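Local coordinates for chemotaxis protein CheX (Vibrio vulnificus, PDB 6VPW) that probably dephosphorylates the chemotaxis response regulator CheY and so helps to end the signal to the flagellar motor, at residues A[59-64]-A[148-153]; A[12-17]-A[96-101]; A[43-48]-A[124-129]. All coordinates share one frame; numbering follows the deposited sequence. Where two conformers were deposited one is given.

Contact 1: A[59-64]-A[148-153]; sequences MSITFD and AFIEIC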
loop_
_atom_site.group_PDB
_atom_site.type_symbol
_atom_site.label_atom_id
_atom_site.label_comp_id
_atom_site.label_asym_id
_atom_site.label_seq_id
_atom_site.Cartn_x
_atom_site.Cartn_y
_atom_site.Cartn_z
ATOM N N MET A 59 4.517 4.296 4.572
ATOM C CA MET A 59 5.716 4.576 3.757
ATOM C C MET A 59 5.608 3.760 2.458
ATOM O O MET A 59 5.070 2.620 2.494
ATOM C CB MET A 59 6.976 4.211 4.548
ATOM C CG MET A 59 8.261 4.567 3.840
ATOM S SD MET A 59 8.873 3.190 2.859
ATOM C CE MET A 59 9.777 2.286 4.114
ATOM N N SER A 60 6.038 4.354 1.346
ATOM C CA SER A 60 6.116 3.628 0.060
ATOM C C SER A 60 7.499 3.881 -0.553
ATOM O O SER A 60 8.073 4.961 -0.315
ATOM C CB SER A 60 5.010 4.014 -0.894
ATOM O OG SER A 60 5.009 5.412 -1.148
ATOM N N ILE A 61 8.044 2.847 -1.183
ATOM C CA ILE A 61 9.295 2.948 -1.975
ATOM C C ILE A 61 8.899 2.561 -3.385
ATOM O O ILE A 61 8.396 1.431 -3.561
ATOM C CB ILE A 61 10.420 2.028 -1.478
ATOM C CG1 ILE A 61 10.675 2.176 0.022
ATOM C CG2 ILE A 61 11.668 2.299 -2.298
ATOM C CD1 ILE A 61 11.653 1.160 0.559
ATOM N N THR A 62 9.131 3.458 -4.335
ATOM C CA THR A 62 8.758 3.189 -5.740
ATOM C C THR A 62 10.035 3.150 -6.567
ATOM O O THR A 62 10.876 4.066 -6.385
ATOM C CB THR A 62 7.784 4.262 -6.235
ATOM O OG1 THR A 62 6.606 4.177 -5.422
ATOM C CG2 THR A 62 7.458 4.084 -7.699
ATOM N N PHE A 63 10.138 2.154 -7.449
ATOM C CA PHE A 63 11.324 1.986 -8.319
ATOM C C PHE A 63 10.949 1.948 -9.797
ATOM O O PHE A 63 9.918 1.329 -10.164
ATOM C CB PHE A 63 12.008 0.641 -8.050
ATOM C CG PHE A 63 12.531 0.453 -6.653
ATOM C CD1 PHE A 63 13.806 0.861 -6.311
ATOM C CD2 PHE A 63 11.731 -0.107 -5.671
ATOM C CE1 PHE A 63 14.283 0.685 -5.022
ATOM C CE2 PHE A 63 12.212 -0.290 -4.386
ATOM C CZ PHE A 63 13.495 0.086 -4.072
ATOM N N ASP A 64 11.816 2.544 -10.620
ATOM C CA ASP A 64 11.745 2.331 -12.088
ATOM C C ASP A 64 12.133 0.870 -12.322
ATOM O O ASP A 64 12.969 0.352 -11.539
ATOM C CB ASP A 64 12.683 3.269 -12.859
ATOM C CG ASP A 64 12.212 4.710 -12.896
ATOM O OD1 ASP A 64 11.063 4.942 -12.519
ATOM O OD2 ASP A 64 13.003 5.585 -13.299
ATOM N N ALA A 148 13.922 6.401 -8.308
ATOM C CA ALA A 148 13.084 5.813 -7.253
ATOM C C ALA A 148 12.596 6.950 -6.368
ATOM O O ALA A 148 13.090 8.083 -6.509
ATOM C CB ALA A 148 13.878 4.806 -6.453
ATOM N N PHE A 149 11.640 6.664 -5.504
ATOM C CA PHE A 149 11.292 7.708 -4.523
ATOM C C PHE A 149 10.598 7.052 -3.338
ATOM O O PHE A 149 9.935 5.997 -3.481
ATOM C CB PHE A 149 10.495 8.857 -5.147
ATOM C CG PHE A 149 9.283 8.437 -5.919
ATOM C CD1 PHE A 149 8.072 8.223 -5.273
ATOM C CD2 PHE A 149 9.353 8.244 -7.289
ATOM C CE1 PHE A 149 6.948 7.821 -5.986
ATOM C CE2 PHE A 149 8.232 7.836 -7.998
ATOM C CZ PHE A 149 7.033 7.634 -7.349
ATOM N N ILE A 150 10.854 7.642 -2.187
ATOM C CA ILE A 150 10.175 7.254 -0.927
ATOM C C ILE A 150 9.100 8.303 -0.682
ATOM O O ILE A 150 9.376 9.511 -0.910
ATOM C CB ILE A 150 11.129 7.197 0.274
ATOM C CG1 ILE A 150 12.165 6.090 0.122
ATOM C CG2 ILE A 150 10.342 7.043 1.580
ATOM C CD1 ILE A 150 13.252 6.152 1.161
ATOM N N GLU A 151 7.913 7.851 -0.295
ATOM C CA GLU A 151 6.884 8.814 0.151
ATOM C C GLU A 151 6.520 8.384 1.563
ATOM O O GLU A 151 6.422 7.137 1.834
ATOM C CB GLU A 151 5.670 8.897 -0.768
ATOM C CG GLU A 151 5.960 9.531 -2.110
ATOM C CD GLU A 151 4.698 9.836 -2.897
ATOM O OE1 GLU A 151 4.801 10.088 -4.112
ATOM O OE2 GLU A 151 3.623 9.835 -2.289
ATOM N N ILE A 152 6.339 9.364 2.439
ATOM C CA ILE A 152 6.031 8.996 3.843
ATOM C C ILE A 152 5.034 10.008 4.393
ATOM O O ILE A 152 5.057 11.175 3.949
ATOM C CB ILE A 152 7.342 8.900 4.640
ATOM C CG1 ILE A 152 7.179 8.093 5.924
ATOM C CG2 ILE A 152 7.936 10.278 4.894
ATOM C CD1 ILE A 152 8.498 7.564 6.435
ATOM N N CYS A 153 4.137 9.522 5.240
ATOM C CA CYS A 153 3.097 10.366 5.882
ATOM C C CYS A 153 2.897 9.814 7.289
ATOM O O CYS A 153 2.644 8.595 7.406
ATOM C CB CYS A 153 1.783 10.345 5.097
ATOM S SG CYS A 153 0.581 11.643 5.548
HETATM O O HOH W 1 6.866 5.804 -3.182
#

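Contact 2: A[12-17]-A[96-101]; sequences LASLMN and NMVTGG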
loop_
_atom_site.group_PDB
_atom_site.type_symbol
_atom_site.label_atom_id
_atom_site.label_comp_id
_atom_site.label_asym_id
_atom_site.label_seq_id
_atom_site.Cartn_x
_atom_site.Cartn_y
_atom_site.Cartn_z
ATOM N N LEU A 12 15.371 7.987 4.720
ATOM C CA LEU A 12 16.226 8.303 3.542
ATOM C C LEU A 12 17.553 7.545 3.680
ATOM O O LEU A 12 17.925 6.838 2.734
ATOM C CB LEU A 12 16.422 9.822 3.487
ATOM C CG LEU A 12 17.101 10.403 2.245
ATOM C CD1 LEU A 12 16.775 11.877 2.111
ATOM C CD2 LEU A 12 18.614 10.213 2.280
ATOM N N ALA A 13 18.191 7.658 4.843
ATOM C CA ALA A 13 19.481 6.985 5.122
ATOM C C ALA A 13 19.314 5.461 5.036
ATOM O O ALA A 13 20.201 4.773 4.479
ATOM C CB ALA A 13 19.981 7.422 6.485
ATOM N N SER A 14 18.176 4.957 5.522
ATOM C CA SER A 14 17.931 3.492 5.535
ATOM C C SER A 14 17.861 2.926 4.109
ATOM O O SER A 14 18.466 1.856 3.885
ATOM C CB SER A 14 16.697 3.154 6.318
ATOM O OG SER A 14 16.598 1.756 6.497
ATOM N N LEU A 15 17.142 3.582 3.188
ATOM C CA LEU A 15 17.078 3.050 1.793
ATOM C C LEU A 15 18.482 3.088 1.178
ATOM O O LEU A 15 18.868 2.118 0.528
ATOM C CB LEU A 15 16.104 3.850 0.922
ATOM C CG LEU A 15 16.090 3.445 -0.555
ATOM C CD1 LEU A 15 15.655 1.999 -0.730
ATOM C CD2 LEU A 15 15.192 4.353 -1.370
ATOM N N MET A 16 19.207 4.179 1.384
ATOM C CA MET A 16 20.557 4.271 0.765
ATOM C C MET A 16 21.472 3.202 1.359
ATOM O O MET A 16 22.206 2.563 0.574
ATOM C CB MET A 16 21.158 5.659 0.977
ATOM C CG MET A 16 20.411 6.735 0.223
ATOM S SD MET A 16 21.078 8.369 0.513
ATOM C CE MET A 16 22.769 8.125 -0.051
ATOM N N ASN A 17 21.417 2.996 2.673
ATOM C CA ASN A 17 22.316 2.001 3.325
ATOM C C ASN A 17 21.926 0.573 2.945
ATOM O O ASN A 17 22.844 -0.262 2.805
ATOM C CB ASN A 17 22.352 2.205 4.838
ATOM C CG ASN A 17 22.992 3.528 5.181
ATOM O OD1 ASN A 17 23.733 4.069 4.367
ATOM N ND2 ASN A 17 22.708 4.054 6.358
ATOM N N ASN A 96 10.673 -4.012 3.991
ATOM C CA ASN A 96 10.806 -4.466 5.407
ATOM C C ASN A 96 12.152 -4.038 6.001
ATOM O O ASN A 96 12.165 -3.540 7.153
ATOM C CB ASN A 96 10.678 -5.984 5.543
ATOM C CG ASN A 96 9.271 -6.458 5.836
ATOM O OD1 ASN A 96 8.459 -5.694 6.360
ATOM N ND2 ASN A 96 9.001 -7.733 5.572
ATOM N N MET A 97 13.242 -4.207 5.249
ATOM C CA MET A 97 14.579 -3.862 5.799
ATOM C C MET A 97 14.690 -2.350 5.994
ATOM O O MET A 97 15.247 -1.929 7.030
ATOM C CB MET A 97 15.707 -4.331 4.867
ATOM C CG MET A 97 15.983 -5.817 4.943
ATOM S SD MET A 97 17.415 -6.277 3.899
ATOM C CE MET A 97 16.732 -6.007 2.272
ATOM N N VAL A 98 14.181 -1.562 5.049
ATOM C CA VAL A 98 14.296 -0.083 5.182
ATOM C C VAL A 98 13.463 0.372 6.385
ATOM O O VAL A 98 13.963 1.189 7.195
ATOM C CB VAL A 98 13.864 0.631 3.890
ATOM C CG1 VAL A 98 13.714 2.134 4.093
ATOM C CG2 VAL A 98 14.838 0.340 2.755
ATOM N N THR A 99 12.236 -0.138 6.495
ATOM C CA THR A 99 11.341 0.246 7.616
ATOM C C THR A 99 11.937 -0.215 8.953
ATOM O O THR A 99 11.870 0.580 9.927
ATOM C CB THR A 99 9.935 -0.318 7.408
ATOM O OG1 THR A 99 9.545 0.104 6.100
ATOM C CG2 THR A 99 8.947 0.171 8.445
ATOM N N GLY A 100 12.470 -1.441 8.994
ATOM C CA GLY A 100 13.105 -2.013 10.195
ATOM C C GLY A 100 14.265 -1.160 10.675
ATOM O O GLY A 100 14.365 -0.925 11.888
ATOM N N GLY A 101 15.125 -0.726 9.749
ATOM C CA GLY A 101 16.249 0.163 10.089
ATOM C C GLY A 101 15.766 1.523 10.610
ATOM O O GLY A 101 16.328 2.005 11.604
#

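Contact 3: A[43-48]-A[124-129]; sequences DVSGLI and KGHTIR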
loop_
_atom_site.group_PDB
_atom_site.type_symbol
_atom_site.label_atom_id
_atom_site.label_comp_id
_atom_site.label_asym_id
_atom_site.label_seq_id
_atom_site.Cartn_x
_atom_site.Cartn_y
_atom_site.Cartn_z
ATOM N N ASP A 43 7.393 1.693 -11.446
ATOM C CA ASP A 43 6.957 0.424 -12.079
ATOM C C ASP A 43 6.695 -0.638 -11.018
ATOM O O ASP A 43 5.889 -1.555 -11.275
ATOM C CB ASP A 43 7.984 0.010 -13.131
ATOM C CG ASP A 43 8.218 1.097 -14.173
ATOM O OD1 ASP A 43 7.214 1.685 -14.668
ATOM O OD2 ASP A 43 9.395 1.386 -14.442
ATOM N N VAL A 44 7.364 -0.531 -9.879
ATOM C CA VAL A 44 7.145 -1.511 -8.782
ATOM C C VAL A 44 7.322 -0.761 -7.465
ATOM O O VAL A 44 8.299 -0.010 -7.325
ATOM C CB VAL A 44 8.031 -2.769 -8.930
ATOM C CG1 VAL A 44 9.522 -2.466 -8.874
ATOM C CG2 VAL A 44 7.662 -3.831 -7.904
ATOM N N SER A 45 6.352 -0.907 -6.561
ATOM C CA SER A 45 6.395 -0.197 -5.262
ATOM C C SER A 45 6.155 -1.159 -4.104
ATOM O O SER A 45 5.348 -2.119 -4.271
ATOM C CB SER A 45 5.356 0.886 -5.199
ATOM O OG SER A 45 5.508 1.826 -6.241
ATOM N N GLY A 46 6.862 -0.913 -3.003
ATOM C CA GLY A 46 6.628 -1.561 -1.700
ATOM C C GLY A 46 5.892 -0.569 -0.812
ATOM O O GLY A 46 6.276 0.632 -0.813
ATOM N N LEU A 47 4.823 -1.010 -0.144
ATOM C CA LEU A 47 3.963 -0.128 0.697
ATOM C C LEU A 47 3.820 -0.785 2.069
ATOM O O LEU A 47 3.579 -2.027 2.101
ATOM C CB LEU A 47 2.567 0.002 0.077
ATOM C CG LEU A 47 2.431 0.804 -1.216
ATOM C CD1 LEU A 47 3.161 0.143 -2.371
ATOM C CD2 LEU A 47 0.960 0.967 -1.564
ATOM N N ILE A 48 3.951 -0.007 3.144
ATOM C CA ILE A 48 3.816 -0.626 4.490
ATOM C C ILE A 48 3.197 0.384 5.457
ATOM O O ILE A 48 3.557 1.568 5.417
ATOM C CB ILE A 48 5.174 -1.170 4.971
ATOM C CG1 ILE A 48 5.007 -2.077 6.195
ATOM C CG2 ILE A 48 6.166 -0.044 5.217
ATOM C CD1 ILE A 48 6.240 -2.900 6.531
ATOM N N LYS A 124 3.341 -0.662 -15.002
ATOM C CA LYS A 124 4.209 0.323 -15.686
ATOM C C LYS A 124 3.642 1.725 -15.442
ATOM O O LYS A 124 2.470 1.934 -15.725
ATOM C CB LYS A 124 4.280 0.002 -17.180
ATOM C CG LYS A 124 5.359 0.736 -17.964
ATOM C CD LYS A 124 6.748 0.169 -17.764
ATOM C CE LYS A 124 7.735 0.662 -18.800
ATOM N NZ LYS A 124 9.047 -0.014 -18.670
ATOM N N GLY A 125 4.439 2.611 -14.854
ATOM C CA GLY A 125 4.037 4.017 -14.672
ATOM C C GLY A 125 2.877 4.234 -13.717
ATOM O O GLY A 125 2.205 5.251 -13.887
ATOM N N HIS A 126 2.673 3.361 -12.722
ATOM C CA HIS A 126 1.581 3.606 -11.737
ATOM C C HIS A 126 1.953 4.769 -10.805
ATOM O O HIS A 126 3.180 5.083 -10.680
ATOM C CB HIS A 126 1.274 2.343 -10.923
ATOM C CG HIS A 126 2.340 1.965 -9.951
ATOM N ND1 HIS A 126 3.265 0.986 -10.221
ATOM C CD2 HIS A 126 2.620 2.414 -8.703
ATOM C CE1 HIS A 126 4.080 0.856 -9.180
ATOM N NE2 HIS A 126 3.716 1.726 -8.247
ATOM N N THR A 127 0.954 5.387 -10.164
ATOM C CA THR A 127 1.216 6.501 -9.213
ATOM C C THR A 127 0.738 6.117 -7.813
ATOM O O THR A 127 -0.189 5.299 -7.700
ATOM C CB THR A 127 0.532 7.806 -9.653
ATOM O OG1 THR A 127 -0.867 7.560 -9.721
ATOM C CG2 THR A 127 0.982 8.298 -11.005
ATOM N N ILE A 128 1.319 6.746 -6.795
ATOM C CA ILE A 128 0.987 6.477 -5.369
ATOM C C ILE A 128 0.538 7.777 -4.707
ATOM O O ILE A 128 1.131 8.836 -4.992
ATOM C CB ILE A 128 2.199 5.851 -4.656
ATOM C CG1 ILE A 128 2.522 4.485 -5.268
ATOM C CG2 ILE A 128 1.979 5.765 -3.148
ATOM C CD1 ILE A 128 3.542 3.689 -4.506
ATOM N N ARG A 129 -0.497 7.697 -3.878
ATOM C CA ARG A 129 -0.988 8.888 -3.151
ATOM C C ARG A 129 -1.305 8.467 -1.721
ATOM O O ARG A 129 -2.259 7.680 -1.524
ATOM C CB ARG A 129 -2.195 9.519 -3.845
ATOM C CG ARG A 129 -1.895 9.984 -5.263
ATOM C CD ARG A 129 -2.936 10.933 -5.811
ATOM N NE ARG A 129 -2.747 11.169 -7.238
ATOM C CZ ARG A 129 -3.266 12.190 -7.918
ATOM N NH1 ARG A 129 -3.991 13.107 -7.301
ATOM N NH2 ARG A 129 -3.036 12.306 -9.214
#

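Contact 1: A[59-64]-A[148-153]
One face of the Phe149 ring is covered by Thr62, whose CB stands 3.8 Å from the ring centroid and 20° off the normal, a CH-pi contact displaced toward the rim at CZ and CE1. Thr62 CG2 reaches past the rim beside CZ and CE2, and OG1 past the rim near CE1. Phe149 takes this place because its CG sits between the backbone N and the carbonyl carbon (chi1 52°), which lays the ring back over the neighbouring strand. The Phe63 ring, on the other side of the sheet, meets Ala148 CB obliquely through CD1. These residues belong to two central antiparallel strands of the six-stranded sheet, joined by hydrogen-bonded pairs Ser60-Glu151 and Thr62-Phe149; Thr62 N reaches Phe149 O at 2.8 Å, with an N-H...O angle of 165°. On the face that carries Phe63, Met59 CG packs against Ile150 CG2 at 3.9 Å and also against Ile152 CD1, and Ile61 lies alongside Ile150. This side is covered by helix 85-107, through Val98 and Thr99. The opposite face is more polar. A water bound by Ser60 OG (2.8 Å) and Thr62 OG1 (2.8 Å) donates to Phe149 O. His130 also bonds Ser60 OG, Ser45 bonds Thr62 OG1, and the extended Glu151 side chain runs out to a salt bridge with Lys35.

Contact 2: A[12-17]-A[96-101]
In the conformer given for Ser14, one of two, its OG donates a hydrogen bond of 2.8 Å to Val98 O, arriving in the carbonyl plane on a lone pair, with a C=O...O angle of 110°. Beside it, Val98 CG1 sits near Ser14 OG and the Leu15 backbone N, whereas CG2 packs 3.6 Å from Leu15 CA and 3.9 Å from Leu15 CD1. Gly101 CA borders Ser14 OG at 3.9 Å, with no side chain to stand in the way of the hydroxyl. The hydroxyl is aimed by the first torsion of Ser14, which sets OG opposite its own backbone N (chi1 -171°). The axes of segments 12-17 and 96-101 are 8.4 Å apart and inclined at 135°. Farther out, both helices lie against the same face of the antiparallel sheet. Val98 rests on Met59 and Ile61 of strand 56-63, and Leu15 on Phe141 of strand 137-142, so the pairing joins the N-terminal helix 8-23 to the long helix 85-107 above the sheet. Because Val98 O lies within a helix, the side-on bond would, whenever this conformer is adopted, tie a side chain of one helix to the backbone of the other in a buried and otherwise apolar seam.

Contact 3: A[43-48]-A[124-129]
At the classic beta bulge of Asp43 and Val44, which both face Phe63, strand 44-51 lies beside the turn leading into strand 126-130, and the Asp43 carboxylate meets that turn at Gly125. The two segments are not paired as strands: their axes lie 8.7 Å apart, and side chains bridge them. Gly125 N donates to Asp43 OD1 at 2.9 Å, nearly along the carboxylate C-O bond, while Lys124 CD packs alongside the same oxygen. The other oxygen, OD2, accepts a bond from Glu65 N. Farther along, His126 turns its ring edge toward strand 44-48, its CG set between backbone N and carbonyl carbon (chi1 70°). Its NE2 shares a 2.7 Å hydrogen bond, in which either atom could donate, with Ser45 OG, which lies in the ring plane and also bonds Thr62 OG1; ND1 is bonded to Gly123 O. Next to this pair, Ile128 CD1 presses on Ser45 CB at 3.4 Å, tighter than usual, and meets Leu47 CD1 at 4.2 Å. Thr127, Ile128 and Arg129 pair in antiparallel fashion with a strand of the second subunit, whose Val119 packs on Leu47 and Ile128. With both ring nitrogens engaged, the rotation of the imidazole is fixed, and the two bonds to Asp43 probably hold its carboxylate in place and favour its charged form.

How the contacts relate
From the N terminus, helix 8-23 supplies the first half of contact 2, which closes only when helix 85-107 arrives. Before that, strands 44-51 and 56-63 contribute the first halves of contacts 3 and 1. Contact 3 is completed by 124-129, and contact 1 last, by the C-terminal strand. All three loops therefore cross one another and none lies within another. Contacts 1 and 3 draw on adjacent strands of the sheet, joined by a probable hydrogen bond from Phe63 N to Val44 O. Contacts 2 and 3 have centres about 17 Å apart but meet where Ile48 packs on Asn96 and Thr99. Together they join helices, central sheet and subunit-interface strand.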